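Local structure of Cfl (Pectobacterium brasiliense, 7A9J) at residues D176-Y188 and K197-A209. The protein probably activates a carboxylic acid, such as coronafacic acid, with ATP as an adenylate-forming ligase. The protein carries 1 engineered substitution. Numbering follows the deposited sequence.
Sequences DNIYTDEIASIFY and KGIVYSQKTLIDA
Phe-187 turns its CD2 edge onto one face of the Tyr-201 ring, an edge-to-face pair with centroids 4.5 Å apart and planes at 54°. Thr-205 CG2 covers the opposite face of Tyr-201, whose hydroxyl is hydrogen-bonded to Gly-340 O; the Tyr-201 side chain comes near the bound 6-ethyl-1-oxo-indene-4-carboxylic acid. Ser-185 OG lies 3.5 Å from Tyr-201 CB and over a face of Phe-187; buried here, it has no polar partner. On the other face of the sheet, Gly-198 CA sits over the Tyr-188 ring, a CH-pi contact 3.8 Å from the centroid. Ile-186 CG2, anti to its own amide nitrogen, meets that CA at 3.5 Å.

Strands 183-188 and 198-202 run antiparallel, their directions 152° apart. The loop joining them carries the glycine-rich signature of adenylate-forming enzymes, probably phosphate-binding as in relatives. At a classic bulge Tyr-201 O accepts both Ala-184 N (2.8 Å) and Ser-185 N (3.2 Å). Past it, Gln-203 N reaches Glu-182 O at a C=O...N angle of 178°. A bend at chi2 brings Gln-203 NE2 to a water shared with Ile-183 O. Ser-202, the helix N-cap, forms a capping box with Thr-205: Thr-205 N to Ser-202 OG 3.0 Å, Ser-202 N to Thr-205 OG1 2.9 Å.

Strand 388-390 flanks 198-202, strand 98-101 lies against 183-188, and Leu-93 of helix 83-95 packs on Ala-184, Gln-203 and Leu-206.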
# COMPACT_ATOMS: atom_id res chain seq x y z
N ASP A 176 1.89 13.96 -29.81
CA ASP A 176 2.15 14.48 -28.46
C ASP A 176 3.65 14.52 -28.23
O ASP A 176 4.37 13.59 -28.60
CB ASP A 176 1.49 13.62 -27.37
CG ASP A 176 -0.02 13.56 -27.51
OD1 ASP A 176 -0.68 14.61 -27.27
OD2 ASP A 176 -0.54 12.49 -27.92
N ASN A 177 4.15 15.61 -27.64
CA ASN A 177 5.57 15.72 -27.31
C ASN A 177 5.71 15.70 -25.80
O ASN A 177 5.47 16.72 -25.13
CB ASN A 177 6.17 16.96 -27.93
CG ASN A 177 6.10 16.91 -29.42
OD1 ASN A 177 6.54 15.93 -30.03
ND2 ASN A 177 5.47 17.92 -30.02
N ILE A 178 6.06 14.54 -25.26
CA ILE A 178 6.14 14.29 -23.81
C ILE A 178 7.61 14.12 -23.47
O ILE A 178 8.31 13.36 -24.14
CB ILE A 178 5.37 13.02 -23.39
CG1 ILE A 178 3.90 13.03 -23.84
CG2 ILE A 178 5.46 12.80 -21.88
CD1 ILE A 178 3.14 14.24 -23.49
N TYR A 179 8.10 14.84 -22.44
CA TYR A 179 9.50 14.81 -22.05
C TYR A 179 9.60 14.30 -20.62
O TYR A 179 8.67 14.47 -19.84
CB TYR A 179 10.15 16.19 -22.14
CG TYR A 179 10.09 16.72 -23.55
CD1 TYR A 179 11.03 16.32 -24.47
CD2 TYR A 179 9.05 17.56 -23.97
CE1 TYR A 179 10.96 16.77 -25.79
CE2 TYR A 179 8.99 18.00 -25.27
CZ TYR A 179 9.95 17.60 -26.17
OH TYR A 179 9.89 18.04 -27.47
N THR A 180 10.68 13.59 -20.30
CA THR A 180 10.65 12.87 -19.02
C THR A 180 10.72 13.80 -17.82
O THR A 180 10.23 13.43 -16.75
CB THR A 180 11.76 11.83 -18.94
OG1 THR A 180 13.01 12.49 -19.10
CG2 THR A 180 11.60 10.83 -20.07
N ASP A 181 11.22 15.03 -17.98
CA ASP A 181 11.22 15.93 -16.82
C ASP A 181 9.86 16.59 -16.55
O ASP A 181 9.70 17.26 -15.51
CB ASP A 181 12.31 17.01 -17.01
CG ASP A 181 12.16 17.76 -18.31
OD1 ASP A 181 12.12 19.00 -18.25
OD2 ASP A 181 12.09 17.13 -19.38
N GLU A 182 8.88 16.45 -17.44
CA GLU A 182 7.60 17.13 -17.22
C GLU A 182 6.77 16.47 -16.13
O GLU A 182 6.88 15.26 -15.87
CB GLU A 182 6.80 17.20 -18.53
CG GLU A 182 7.50 18.09 -19.49
CD GLU A 182 6.87 18.09 -20.89
OE1 GLU A 182 6.48 16.99 -21.37
OE2 GLU A 182 6.77 19.17 -21.47
N ILE A 183 5.89 17.27 -15.51
CA ILE A 183 5.01 16.72 -14.49
C ILE A 183 4.08 15.70 -15.09
O ILE A 183 3.51 15.90 -16.17
CB ILE A 183 4.18 17.80 -13.78
CG1 ILE A 183 5.09 18.83 -13.18
CG2 ILE A 183 3.25 17.16 -12.72
CD1 ILE A 183 4.40 20.12 -12.84
N ALA A 184 3.94 14.58 -14.39
CA ALA A 184 2.99 13.55 -14.74
C ALA A 184 1.80 13.46 -13.82
O ALA A 184 0.69 13.21 -14.30
CB ALA A 184 3.69 12.20 -14.78
N SER A 185 1.99 13.61 -12.50
CA SER A 185 0.88 13.38 -11.58
C SER A 185 1.19 14.05 -10.24
O SER A 185 2.31 14.51 -9.98
CB SER A 185 0.64 11.88 -11.38
OG SER A 185 1.74 11.38 -10.65
N ILE A 186 0.13 14.23 -9.45
CA ILE A 186 0.27 14.76 -8.10
C ILE A 186 -0.44 13.78 -7.20
O ILE A 186 -1.65 13.56 -7.37
CB ILE A 186 -0.34 16.16 -7.94
CG1 ILE A 186 0.35 17.17 -8.84
CG2 ILE A 186 -0.13 16.62 -6.45
CD1 ILE A 186 -0.38 18.54 -8.92
N PHE A 187 0.28 13.21 -6.23
CA PHE A 187 -0.26 12.18 -5.35
C PHE A 187 -0.33 12.79 -3.95
O PHE A 187 0.72 13.03 -3.32
CB PHE A 187 0.64 10.94 -5.35
CG PHE A 187 0.64 10.14 -6.62
CD1 PHE A 187 -0.34 10.26 -7.62
CD2 PHE A 187 1.65 9.20 -6.82
CE1 PHE A 187 -0.30 9.47 -8.80
CE2 PHE A 187 1.69 8.43 -7.93
CZ PHE A 187 0.68 8.54 -8.97
N TYR A 188 -1.55 13.05 -3.47
CA TYR A 188 -1.72 13.73 -2.20
C TYR A 188 -1.58 12.73 -1.06
O TYR A 188 -2.16 11.65 -1.12
CB TYR A 188 -3.08 14.42 -2.11
CG TYR A 188 -3.06 15.80 -2.72
CD1 TYR A 188 -3.44 15.97 -4.07
CD2 TYR A 188 -2.65 16.91 -2.02
CE1 TYR A 188 -3.39 17.23 -4.67
CE2 TYR A 188 -2.61 18.17 -2.62
CZ TYR A 188 -2.98 18.29 -3.98
OH TYR A 188 -2.97 19.53 -4.60
N LYS A 197 -0.32 17.14 1.45
CA LYS A 197 0.91 17.41 0.72
C LYS A 197 0.79 16.76 -0.64
O LYS A 197 0.65 15.52 -0.74
CB LYS A 197 2.14 16.88 1.46
CG LYS A 197 2.43 17.47 2.84
CD LYS A 197 3.82 16.98 3.24
CE LYS A 197 4.00 15.49 2.85
NZ LYS A 197 5.40 15.01 2.60
N GLY A 198 0.82 17.58 -1.70
CA GLY A 198 0.74 17.05 -3.04
C GLY A 198 2.11 16.67 -3.53
O GLY A 198 2.89 17.54 -3.89
N ILE A 199 2.42 15.38 -3.57
CA ILE A 199 3.74 14.93 -3.99
C ILE A 199 3.75 14.87 -5.50
O ILE A 199 2.91 14.22 -6.13
CB ILE A 199 4.08 13.56 -3.39
CG1 ILE A 199 3.95 13.60 -1.86
CG2 ILE A 199 5.45 13.12 -3.84
CD1 ILE A 199 4.82 14.65 -1.21
N VAL A 200 4.69 15.58 -6.10
CA VAL A 200 4.70 15.76 -7.55
C VAL A 200 5.66 14.75 -8.15
O VAL A 200 6.83 14.71 -7.78
CB VAL A 200 5.10 17.20 -7.93
CG1 VAL A 200 5.08 17.36 -9.47
CG2 VAL A 200 4.11 18.17 -7.26
N TYR A 201 5.14 13.97 -9.08
CA TYR A 201 5.91 13.01 -9.89
C TYR A 201 6.09 13.57 -11.29
O TYR A 201 5.11 14.04 -11.89
CB TYR A 201 5.14 11.72 -10.07
CG TYR A 201 5.18 10.79 -8.89
CD1 TYR A 201 4.85 11.22 -7.62
CD2 TYR A 201 5.45 9.44 -9.10
CE1 TYR A 201 4.89 10.35 -6.54
CE2 TYR A 201 5.45 8.53 -8.04
CZ TYR A 201 5.13 8.99 -6.78
OH TYR A 201 5.10 8.11 -5.70
N SER A 202 7.32 13.50 -11.81
CA SER A 202 7.51 13.67 -13.25
C SER A 202 7.28 12.35 -13.98
O SER A 202 7.05 11.30 -13.38
CB SER A 202 8.91 14.21 -13.54
OG SER A 202 9.85 13.20 -13.23
N GLN A 203 7.24 12.46 -15.33
CA GLN A 203 7.30 11.26 -16.15
C GLN A 203 8.44 10.35 -15.71
O GLN A 203 8.25 9.12 -15.59
CB GLN A 203 7.40 11.64 -17.64
CG GLN A 203 6.16 12.39 -18.15
CD GLN A 203 5.05 11.44 -18.63
OE1 GLN A 203 5.24 10.23 -18.68
NE2 GLN A 203 3.89 12.01 -19.03
N LYS A 204 9.61 10.92 -15.43
CA LYS A 204 10.74 10.13 -14.96
C LYS A 204 10.50 9.51 -13.58
O LYS A 204 10.87 8.34 -13.37
CB LYS A 204 12.03 10.96 -14.93
CG LYS A 204 13.27 10.11 -14.61
CD LYS A 204 14.58 10.94 -14.69
CE LYS A 204 15.84 10.06 -14.58
NZ LYS A 204 15.83 9.09 -13.45
N THR A 205 9.96 10.27 -12.61
CA THR A 205 9.61 9.65 -11.33
C THR A 205 8.78 8.40 -11.54
O THR A 205 9.02 7.33 -10.93
CB THR A 205 8.80 10.58 -10.42
OG1 THR A 205 9.35 11.90 -10.41
CG2 THR A 205 8.87 10.04 -8.95
N LEU A 206 7.78 8.50 -12.43
CA LEU A 206 6.90 7.37 -12.62
C LEU A 206 7.63 6.19 -13.28
O LEU A 206 7.41 5.04 -12.89
CB LEU A 206 5.71 7.85 -13.45
CG LEU A 206 4.48 7.00 -13.43
CD1 LEU A 206 3.94 6.88 -12.00
CD2 LEU A 206 3.47 7.73 -14.37
N ILE A 207 8.44 6.47 -14.31
CA ILE A 207 9.28 5.43 -14.92
C ILE A 207 10.08 4.71 -13.82
O ILE A 207 10.08 3.48 -13.72
CB ILE A 207 10.24 6.07 -15.95
CG1 ILE A 207 9.47 6.61 -17.21
CG2 ILE A 207 11.37 5.10 -16.38
CD1 ILE A 207 10.41 7.43 -18.03
N ASP A 208 10.77 5.49 -12.98
CA ASP A 208 11.65 4.89 -11.98
C ASP A 208 10.84 4.18 -10.89
O ASP A 208 11.24 3.11 -10.41
CB ASP A 208 12.59 5.96 -11.38
CG ASP A 208 13.57 6.52 -12.46
OD1 ASP A 208 13.88 5.78 -13.42
OD2 ASP A 208 14.05 7.68 -12.32
N ALA A 209 9.67 4.73 -10.54
CA ALA A 209 8.82 4.07 -9.55
C ALA A 209 8.23 2.76 -10.09
O ALA A 209 8.07 1.78 -9.35
CB ALA A 209 7.70 5.01 -9.12
O HOH W 1 2.69 14.17 -18.18